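E2A dna-binding protein (Human adenovirus 5, PDB 2WB0) binds single-stranded DNA and supports elongation in viral strand-displacement replication, unwinding the template without ATP through its capacity to form multimers. Local coordinates at residues Asp20-Asp25 / Trp314-Thr319; His216-Leu221 / Met324-Phe329; Ala271-Gln276 / Ile298-Leu303. All blocks are in the same frame, centred on the assembly; numbering follows the deposited sequence.

Contact 1 (Asp20-Asp25 / Trp314-Thr319)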
loop_
_atom_site.group_PDB
_atom_site.type_symbol
_atom_site.label_atom_id
_atom_site.label_comp_id
_atom_site.label_asym_id
_atom_site.label_seq_id
_atom_site.Cartn_x
_atom_site.Cartn_y
_atom_site.Cartn_z
ATOM N N ASP A 20 14.535 -14.186 -20.430
ATOM C CA ASP A 20 15.794 -14.600 -21.081
ATOM C C ASP A 20 16.780 -13.411 -20.981
ATOM O O ASP A 20 17.873 -13.567 -20.464
ATOM C CB ASP A 20 15.531 -14.950 -22.550
ATOM C CG ASP A 20 14.827 -16.301 -22.724
ATOM O OD1 ASP A 20 14.978 -17.203 -21.844
ATOM O OD2 ASP A 20 14.134 -16.425 -23.755
ATOM N N LYS A 21 16.346 -12.235 -21.444
ATOM C CA LYS A 21 17.177 -11.023 -21.492
ATOM C C LYS A 21 17.762 -10.677 -20.124
ATOM O O LYS A 21 18.925 -10.264 -20.002
ATOM C CB LYS A 21 16.361 -9.860 -22.034
ATOM C CG LYS A 21 17.102 -8.494 -21.995
ATOM C CD LYS A 21 16.323 -7.453 -22.768
ATOM C CE LYS A 21 16.999 -6.066 -22.719
ATOM N NZ LYS A 21 16.029 -5.166 -23.303
ATOM N N TYR A 22 16.973 -10.869 -19.073
ATOM C CA TYR A 22 17.429 -10.553 -17.723
ATOM C C TYR A 22 17.966 -11.733 -16.923
ATOM O O TYR A 22 18.156 -11.633 -15.703
ATOM C CB TYR A 22 16.396 -9.694 -16.985
ATOM C CG TYR A 22 16.185 -8.372 -17.710
ATOM C CD1 TYR A 22 17.074 -7.289 -17.518
ATOM C CD2 TYR A 22 15.129 -8.212 -18.590
ATOM C CE1 TYR A 22 16.880 -6.092 -18.203
ATOM C CE2 TYR A 22 14.914 -7.051 -19.259
ATOM C CZ TYR A 22 15.789 -5.990 -19.071
ATOM O OH TYR A 22 15.508 -4.848 -19.758
ATOM N N HIS A 23 18.252 -12.842 -17.628
ATOM C CA HIS A 23 18.959 -13.993 -17.049
ATOM C C HIS A 23 18.292 -14.492 -15.786
ATOM O O HIS A 23 18.960 -14.713 -14.769
ATOM C CB HIS A 23 20.440 -13.633 -16.796
ATOM C CG HIS A 23 21.067 -12.941 -17.963
ATOM N ND1 HIS A 23 21.362 -13.602 -19.144
ATOM C CD2 HIS A 23 21.379 -11.632 -18.169
ATOM C CE1 HIS A 23 21.861 -12.737 -20.013
ATOM N NE2 HIS A 23 21.873 -11.534 -19.452
ATOM N N VAL A 24 16.960 -14.635 -15.821
ATOM C CA VAL A 24 16.320 -15.163 -14.621
ATOM C C VAL A 24 16.625 -16.653 -14.468
ATOM O O VAL A 24 16.745 -17.375 -15.473
ATOM C CB VAL A 24 14.820 -14.692 -14.379
ATOM C CG1 VAL A 24 14.355 -13.660 -15.371
ATOM C CG2 VAL A 24 13.817 -15.850 -14.142
ATOM N N ASP A 25 16.762 -17.077 -13.207
ATOM C CA ASP A 25 17.018 -18.461 -12.811
ATOM C C ASP A 25 16.303 -19.534 -13.665
ATOM O O ASP A 25 15.137 -19.370 -14.034
ATOM C CB ASP A 25 16.563 -18.614 -11.370
ATOM C CG ASP A 25 16.492 -20.040 -10.959
ATOM O OD1 ASP A 25 17.568 -20.613 -10.731
ATOM O OD2 ASP A 25 15.373 -20.613 -10.920
ATOM N N TRP A 314 9.545 -1.456 -18.943
ATOM C CA TRP A 314 8.674 -1.879 -20.017
ATOM C C TRP A 314 9.123 -1.166 -21.344
ATOM O O TRP A 314 9.288 -1.816 -22.399
ATOM C CB TRP A 314 7.212 -1.548 -19.709
ATOM C CG TRP A 314 6.319 -2.092 -20.772
ATOM C CD1 TRP A 314 5.842 -1.432 -21.897
ATOM C CD2 TRP A 314 5.827 -3.424 -20.848
ATOM N NE1 TRP A 314 5.093 -2.311 -22.685
ATOM C CE2 TRP A 314 5.069 -3.537 -22.059
ATOM C CE3 TRP A 314 5.958 -4.547 -20.018
ATOM C CZ2 TRP A 314 4.415 -4.716 -22.423
ATOM C CZ3 TRP A 314 5.319 -5.732 -20.398
ATOM C CH2 TRP A 314 4.549 -5.801 -21.582
ATOM N N SER A 315 9.378 0.146 -21.241
ATOM C CA SER A 315 9.738 1.007 -22.390
ATOM C C SER A 315 11.068 0.593 -22.998
ATOM O O SER A 315 11.321 0.866 -24.185
ATOM C CB SER A 315 9.820 2.494 -21.984
ATOM O OG SER A 315 11.059 2.762 -21.294
ATOM N N GLU A 316 11.934 -0.043 -22.204
ATOM C CA GLU A 316 13.190 -0.531 -22.712
ATOM C C GLU A 316 12.997 -1.878 -23.410
ATOM O O GLU A 316 13.945 -2.406 -23.978
ATOM C CB GLU A 316 14.264 -0.659 -21.613
ATOM C CG GLU A 316 14.618 0.701 -20.957
ATOM C CD GLU A 316 15.536 0.610 -19.757
ATOM O OE1 GLU A 316 16.067 -0.474 -19.433
ATOM O OE2 GLU A 316 15.747 1.675 -19.132
ATOM N N ASN A 317 11.775 -2.403 -23.402
ATOM C CA ASN A 317 11.555 -3.741 -23.992
ATOM C C ASN A 317 10.457 -3.846 -25.003
ATOM O O ASN A 317 10.444 -4.792 -25.784
ATOM C CB ASN A 317 11.340 -4.759 -22.892
ATOM C CG ASN A 317 12.560 -4.979 -22.104
ATOM O OD1 ASN A 317 12.780 -4.366 -21.057
ATOM N ND2 ASN A 317 13.383 -5.838 -22.579
ATOM N N PHE A 318 9.545 -2.883 -24.974
ATOM C CA PHE A 318 8.377 -2.835 -25.822
ATOM C C PHE A 318 8.267 -1.434 -26.302
ATOM O O PHE A 318 8.769 -0.507 -25.646
ATOM C CB PHE A 318 7.096 -3.283 -25.078
ATOM C CG PHE A 318 7.186 -4.679 -24.572
ATOM C CD1 PHE A 318 7.760 -4.946 -23.322
ATOM C CD2 PHE A 318 6.782 -5.756 -25.367
ATOM C CE1 PHE A 318 7.935 -6.262 -22.843
ATOM C CE2 PHE A 318 6.949 -7.064 -24.897
ATOM C CZ PHE A 318 7.510 -7.318 -23.615
ATOM N N THR A 319 7.622 -1.229 -27.450
ATOM C CA THR A 319 7.583 0.148 -27.949
ATOM C C THR A 319 6.315 0.943 -27.575
ATOM O O THR A 319 6.343 2.166 -27.645
ATOM C CB THR A 319 7.952 0.236 -29.473
ATOM O OG1 THR A 319 6.821 -0.159 -30.235
ATOM C CG2 THR A 319 9.179 -0.708 -29.809
HETATM O O HOH W 1 17.178 -2.895 -19.824
#
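Lys21 and Tyr22 reach across to Glu316 and Asn317, and the Asn317 amide faces the gap between the ends of Lys21 and Tyr22, coming from the opposite direction. Its CG lies 3.7 Å from Lys21 NZ and 3.8 Å from Tyr22 OH. The amide plane is turned 66° from the phenol ring, near whose edge it sits, so the two are not stacked. A short polar side chain suits this position facing an ammonium and a hydroxyl.

Beside it, one water joins Tyr22 to Glu316. It lies in the plane of the phenol ring, 2.6 Å from Tyr22 OH, and donates to Glu316 OE1 at 2.7 Å. The same OE1 accepts from Trp49 NE1 in helix 40-53, so two donors hold the carboxylate. Lys21 NZ stands 3.5 Å from the backbone O of Glu316. Lys21 NZ and Glu316 OE1, 6.1 Å apart, are not in contact, though their opposite charges may still attract through space.

Lys21 is fully extended, with CG opposite the backbone N (chi1 174°), and this carries the ammonium across the gap while its CG lies over one face of the Tyr22 ring. Tyr22 also packs on Val45 and Glu52, which keep its ring against helix 40-53.

Both segments leave a helix here. In segment 314-319, Trp314 O accepts from Asn317 N at 2.7 Å and from Phe318 N at 2.8 Å, and the Phe318 ring lies against the Trp314 indole. Phe318 also touches Ala14 and Leu18 of helix 7-21. In segment 20-25, His23 N bonds Asp20 O and Val24 N bonds Met19 O, with His23 at positive phi. The contact thus pairs the Schellman motif that ends helix 7-21, in the all-alpha region, with the turn that ends helix 300-315.

Contact 2 (His216-Leu221 / Met324-Phe329)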
loop_
_atom_site.group_PDB
_atom_site.type_symbol
_atom_site.label_atom_id
_atom_site.label_comp_id
_atom_site.label_asym_id
_atom_site.label_seq_id
_atom_site.Cartn_x
_atom_site.Cartn_y
_atom_site.Cartn_z
ATOM N N HIS A 216 -5.658 11.156 -5.959
ATOM C CA HIS A 216 -5.744 9.701 -5.693
ATOM C C HIS A 216 -4.508 9.158 -4.986
ATOM O O HIS A 216 -3.388 9.510 -5.341
ATOM C CB HIS A 216 -5.924 8.962 -7.017
ATOM C CG HIS A 216 -7.316 9.077 -7.581
ATOM N ND1 HIS A 216 -7.721 10.144 -8.357
ATOM C CD2 HIS A 216 -8.383 8.248 -7.487
ATOM C CE1 HIS A 216 -8.999 9.993 -8.676
ATOM N NE2 HIS A 216 -9.427 8.857 -8.146
ATOM N N LEU A 217 -4.692 8.219 -4.044
ATOM C CA LEU A 217 -3.527 7.572 -3.470
ATOM C C LEU A 217 -3.472 6.145 -4.061
ATOM O O LEU A 217 -4.425 5.370 -3.930
ATOM C CB LEU A 217 -3.652 7.502 -1.919
ATOM C CG LEU A 217 -2.643 6.596 -1.173
ATOM C CD1 LEU A 217 -1.134 7.071 -1.389
ATOM C CD2 LEU A 217 -2.990 6.454 0.373
ATOM N N LEU A 218 -2.334 5.791 -4.638
ATOM C CA LEU A 218 -2.119 4.431 -5.041
ATOM C C LEU A 218 -1.746 3.686 -3.781
ATOM O O LEU A 218 -0.733 4.017 -3.130
ATOM C CB LEU A 218 -0.897 4.400 -5.932
ATOM C CG LEU A 218 -0.463 3.214 -6.762
ATOM C CD1 LEU A 218 0.991 3.011 -6.974
ATOM C CD2 LEU A 218 -1.358 1.979 -7.018
ATOM N N MET A 219 -2.539 2.687 -3.461
ATOM C CA MET A 219 -2.379 1.915 -2.203
ATOM C C MET A 219 -2.538 0.447 -2.454
ATOM O O MET A 219 -3.328 0.027 -3.323
ATOM C CB MET A 219 -3.404 2.401 -1.164
ATOM C CG MET A 219 -4.931 2.142 -1.544
ATOM S SD MET A 219 -6.034 2.823 -0.278
ATOM C CE MET A 219 -7.256 1.552 -0.343
ATOM N N PRO A 220 -1.867 -0.389 -1.649
ATOM C CA PRO A 220 -2.114 -1.815 -1.798
ATOM C C PRO A 220 -3.385 -2.265 -1.073
ATOM O O PRO A 220 -3.675 -1.751 0.025
ATOM C CB PRO A 220 -0.867 -2.458 -1.150
ATOM C CG PRO A 220 -0.522 -1.433 -0.019
ATOM C CD PRO A 220 -0.879 -0.059 -0.594
ATOM N N LEU A 221 -4.087 -3.237 -1.683
ATOM C CA LEU A 221 -5.211 -3.931 -1.087
ATOM C C LEU A 221 -4.778 -5.261 -0.524
ATOM O O LEU A 221 -5.530 -5.852 0.299
ATOM C CB LEU A 221 -6.326 -4.154 -2.099
ATOM C CG LEU A 221 -7.081 -2.921 -2.531
ATOM C CD1 LEU A 221 -8.240 -3.463 -3.334
ATOM C CD2 LEU A 221 -7.595 -2.125 -1.360
ATOM N N MET A 324 -3.307 0.149 -18.523
ATOM C CA MET A 324 -3.262 -0.717 -17.303
ATOM C C MET A 324 -3.973 0.098 -16.279
ATOM O O MET A 324 -3.543 1.215 -15.967
ATOM C CB MET A 324 -1.794 -1.018 -16.897
ATOM C CG MET A 324 -1.585 -2.182 -15.842
ATOM S SD MET A 324 -2.138 -1.664 -14.211
ATOM C CE MET A 324 -0.749 -0.669 -13.730
ATOM N N VAL A 325 -5.117 -0.380 -15.817
ATOM C CA VAL A 325 -5.949 0.363 -14.888
ATOM C C VAL A 325 -5.807 -0.245 -13.491
ATOM O O VAL A 325 -6.176 -1.410 -13.278
ATOM C CB VAL A 325 -7.469 0.234 -15.286
ATOM C CG1 VAL A 325 -8.421 0.944 -14.269
ATOM C CG2 VAL A 325 -7.687 0.701 -16.757
ATOM N N VAL A 326 -5.283 0.528 -12.527
ATOM C CA VAL A 326 -5.414 0.142 -11.112
ATOM C C VAL A 326 -6.814 0.532 -10.696
ATOM O O VAL A 326 -7.168 1.709 -10.851
ATOM C CB VAL A 326 -4.427 0.935 -10.277
ATOM C CG1 VAL A 326 -4.572 0.523 -8.814
ATOM C CG2 VAL A 326 -3.020 0.653 -10.799
ATOM N N PRO A 327 -7.617 -0.402 -10.160
ATOM C CA PRO A 327 -9.036 -0.157 -9.878
ATOM C C PRO A 327 -9.234 0.989 -8.887
ATOM O O PRO A 327 -8.491 1.094 -7.882
ATOM C CB PRO A 327 -9.499 -1.430 -9.186
ATOM C CG PRO A 327 -8.478 -2.396 -9.359
ATOM C CD PRO A 327 -7.240 -1.807 -9.892
ATOM N N GLU A 328 -10.239 1.813 -9.152
ATOM C CA GLU A 328 -10.552 2.889 -8.237
ATOM C C GLU A 328 -11.101 2.237 -6.995
ATOM O O GLU A 328 -11.876 1.306 -7.092
ATOM C CB GLU A 328 -11.590 3.839 -8.848
ATOM C CG GLU A 328 -11.019 5.169 -9.219
ATOM C CD GLU A 328 -11.547 6.298 -8.300
ATOM O OE1 GLU A 328 -11.110 6.286 -7.021
ATOM O OE2 GLU A 328 -12.307 7.181 -8.741
ATOM N N PHE A 329 -10.681 2.690 -5.812
ATOM C CA PHE A 329 -11.187 2.114 -4.590
ATOM C C PHE A 329 -12.622 2.549 -4.339
ATOM O O PHE A 329 -12.982 3.726 -4.495
ATOM C CB PHE A 329 -10.359 2.578 -3.374
ATOM C CG PHE A 329 -10.818 1.969 -2.080
ATOM C CD1 PHE A 329 -10.523 0.640 -1.804
ATOM C CD2 PHE A 329 -11.537 2.711 -1.132
ATOM C CE1 PHE A 329 -10.933 0.055 -0.620
ATOM C CE2 PHE A 329 -11.956 2.146 0.029
ATOM C CZ PHE A 329 -11.596 0.799 0.336
#
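Met219 and Phe329 make the aromatic part of this contact. The methionine methyl, Met219 CE, lies over one face of the phenylalanine ring, displaced toward the rim; it is 4.0 Å from the Phe329 ring centroid and 23° off the normal, a CH-pi contact. The sulfur, Met219 SD, stands farther above the same ring, 5.4 Å from the Phe329 centroid, which makes the pair a Met-aromatic contact as well. Met219 reaches there with CG placed between its backbone N and carbonyl carbon (chi1 65°), and a flexible unbranched thioether can bend at its end to fit the ring.

Other apolar contacts flank it. Leu221 CD2 meets Phe329 CD1 at 4.1 Å. Leu218 CD2 touches Val326 CG1 at 4.0 Å, the compact branched chains of Leu218 and Val326 crossing at about a right angle.

The polar pair lies at the partly exposed margin, where Glu328 OE1 comes to the edge of the His216 ring in its plane, 3.3 Å from His216 NE2, with carboxylate and imidazole planes 81° apart.

Backbone bonds explain the spacing. Strand 95-99 runs between the two segments: backbone hydrogen bonds join Ala96 to Met219 and Trp98 to Leu217, and Leu97 to Pro327 and Phe329 of the irregular segment 324-329. The side chains therefore meet across an intervening strand, and the side chain of Phe329 lies about 9 Å from the zinc ion bound by Cys111, His113, Cys166 and Cys182.

Contact 3 (Ala271-Gln276 / Ile298-Leu303)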
loop_
_atom_site.group_PDB
_atom_site.type_symbol
_atom_site.label_atom_id
_atom_site.label_comp_id
_atom_site.label_asym_id
_atom_site.label_seq_id
_atom_site.Cartn_x
_atom_site.Cartn_y
_atom_site.Cartn_z
ATOM N N ALA A 271 6.637 13.757 6.437
ATOM C CA ALA A 271 6.084 12.484 6.973
ATOM C C ALA A 271 5.633 11.684 5.755
ATOM O O ALA A 271 5.188 12.274 4.756
ATOM C CB ALA A 271 4.860 12.701 7.937
ATOM N N LEU A 272 5.847 10.368 5.795
ATOM C CA LEU A 272 5.431 9.486 4.716
ATOM C C LEU A 272 4.278 8.586 5.168
ATOM O O LEU A 272 4.253 8.123 6.297
ATOM C CB LEU A 272 6.591 8.554 4.337
ATOM C CG LEU A 272 7.545 9.045 3.246
ATOM C CD1 LEU A 272 7.533 10.519 2.809
ATOM C CD2 LEU A 272 8.770 8.237 2.950
ATOM N N ILE A 273 3.371 8.298 4.237
ATOM C CA ILE A 273 2.375 7.235 4.460
ATOM C C ILE A 273 3.171 5.932 4.252
ATOM O O ILE A 273 3.859 5.762 3.239
ATOM C CB ILE A 273 1.270 7.295 3.353
ATOM C CG1 ILE A 273 0.412 8.551 3.541
ATOM C CG2 ILE A 273 0.475 5.892 3.273
ATOM C CD1 ILE A 273 -0.651 8.819 2.419
ATOM N N VAL A 274 3.037 4.994 5.177
ATOM C CA VAL A 274 3.687 3.743 5.030
ATOM C C VAL A 274 2.660 2.593 5.140
ATOM O O VAL A 274 1.889 2.556 6.099
ATOM C CB VAL A 274 4.748 3.550 6.142
ATOM C CG1 VAL A 274 5.381 2.182 6.032
ATOM C CG2 VAL A 274 5.835 4.661 6.094
ATOM N N PHE A 275 2.680 1.652 4.182
ATOM C CA PHE A 275 1.799 0.535 4.126
ATOM C C PHE A 275 2.517 -0.694 4.701
ATOM O O PHE A 275 3.636 -0.981 4.264
ATOM C CB PHE A 275 1.392 0.222 2.655
ATOM C CG PHE A 275 0.700 1.388 1.962
ATOM C CD1 PHE A 275 -0.574 1.833 2.388
ATOM C CD2 PHE A 275 1.335 2.025 0.908
ATOM C CE1 PHE A 275 -1.185 2.922 1.754
ATOM C CE2 PHE A 275 0.730 3.126 0.269
ATOM C CZ PHE A 275 -0.543 3.542 0.688
ATOM N N GLN A 276 1.841 -1.427 5.603
ATOM C CA GLN A 276 2.401 -2.641 6.192
ATOM C C GLN A 276 1.397 -3.733 6.048
ATOM O O GLN A 276 0.369 -3.562 5.349
ATOM C CB GLN A 276 2.809 -2.438 7.698
ATOM C CG GLN A 276 3.995 -1.489 7.785
ATOM C CD GLN A 276 4.264 -0.927 9.157
ATOM O OE1 GLN A 276 5.140 -1.441 9.900
ATOM N NE2 GLN A 276 3.532 0.094 9.530
ATOM N N ILE A 298 5.990 -0.843 2.575
ATOM C CA ILE A 298 6.336 0.055 1.462
ATOM C C ILE A 298 5.690 1.398 1.666
ATOM O O ILE A 298 4.500 1.465 2.009
ATOM C CB ILE A 298 5.974 -0.543 0.081
ATOM C CG1 ILE A 298 6.391 0.418 -1.059
ATOM C CG2 ILE A 298 4.425 -0.968 0.044
ATOM C CD1 ILE A 298 6.628 -0.405 -2.416
ATOM N N SER A 299 6.441 2.477 1.418
ATOM C CA SER A 299 5.954 3.819 1.694
ATOM C C SER A 299 5.267 4.246 0.418
ATOM O O SER A 299 5.570 3.714 -0.675
ATOM C CB SER A 299 7.099 4.820 2.066
ATOM O OG SER A 299 8.031 4.923 0.936
ATOM N N ALA A 300 4.315 5.169 0.522
ATOM C CA ALA A 300 3.582 5.604 -0.685
ATOM C C ALA A 300 4.436 6.165 -1.859
ATOM O O ALA A 300 4.187 5.847 -3.007
ATOM C CB ALA A 300 2.423 6.610 -0.306
ATOM N N PRO A 301 5.417 6.982 -1.581
ATOM C CA PRO A 301 6.247 7.374 -2.743
ATOM C C PRO A 301 7.018 6.253 -3.377
ATOM O O PRO A 301 7.156 6.289 -4.615
ATOM C CB PRO A 301 7.228 8.400 -2.179
ATOM C CG PRO A 301 6.578 8.829 -0.793
ATOM C CD PRO A 301 5.900 7.582 -0.316
ATOM N N ASP A 302 7.522 5.276 -2.588
ATOM C CA ASP A 302 8.263 4.139 -3.158
ATOM C C ASP A 302 7.289 3.286 -3.904
ATOM O O ASP A 302 7.673 2.712 -4.915
ATOM C CB ASP A 302 8.993 3.324 -2.048
ATOM C CG ASP A 302 10.121 4.105 -1.456
ATOM O OD1 ASP A 302 10.482 5.121 -2.112
ATOM O OD2 ASP A 302 10.586 3.769 -0.350
ATOM N N LEU A 303 6.034 3.211 -3.449
ATOM C CA LEU A 303 5.026 2.408 -4.199
ATOM C C LEU A 303 4.742 2.999 -5.605
ATOM O O LEU A 303 4.649 2.276 -6.619
ATOM C CB LEU A 303 3.710 2.318 -3.413
ATOM C CG LEU A 303 2.782 1.097 -3.535
ATOM C CD1 LEU A 303 1.349 1.371 -3.032
ATOM C CD2 LEU A 303 2.931 0.020 -4.645
#
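An antiparallel strand pair running straight into a helix start forms this buried contact, in the region of the second zinc site. Strand 271-276 is the middle of a three-stranded sheet, between 242-246 and 297-299. Phe275 and Ile298 are a hydrogen-bonded pair: Phe275 N donates to Ile298 O at 2.8 Å, and Ile298 N to Phe275 O at 2.9 Å. Next comes the non-hydrogen-bonded pair Val274 and Ser299, whose side chains lie on the other face of the sheet from those of Phe275 and Ile298.

Ser299 is the N-cap of helix 300-315, its hydroxyl bonded to Thr60 O. Beyond it the sheet pattern carries over into the helix: Ala300 N still donates to Ile273 O, at 2.8 Å and 161°. Small Ala300 suits this close passage, its CB resting 3.9 Å from Ile273 CB, and Pro301, which has no N-H to give, fits a helix's first turn. Leu272 CD1 touches the Pro301 ring at CG, 4.1 Å away. With CG beside its backbone N (chi1 -59°), the large Phe275 ring fills the corner between strand and helix, and Phe275 CE2 meets Ala300 CB at 3.9 Å and Leu303 CD1 at 3.8 Å.

In the fold
Contacts 2 and 3 adjoin near the centre of the molecule, their centres 14 Å apart: Met219 and Pro220 pack on Phe275, and Pro220 on Leu303. Contact 1 lies toward one end, with its centre 25 Å from that of contact 2 and 27 Å from that of contact 3. Helix 300-315 starts in contact 3 and ends in contact 1, spanning from the three-stranded sheet to the N-terminal helices. Along the chain contact 3 is nested inside the loops closed by the other two, while the segments of contacts 1 and 2 alternate. The segment following the helix thus passes from the all-alpha region back to the zinc-binding part, tying the two together.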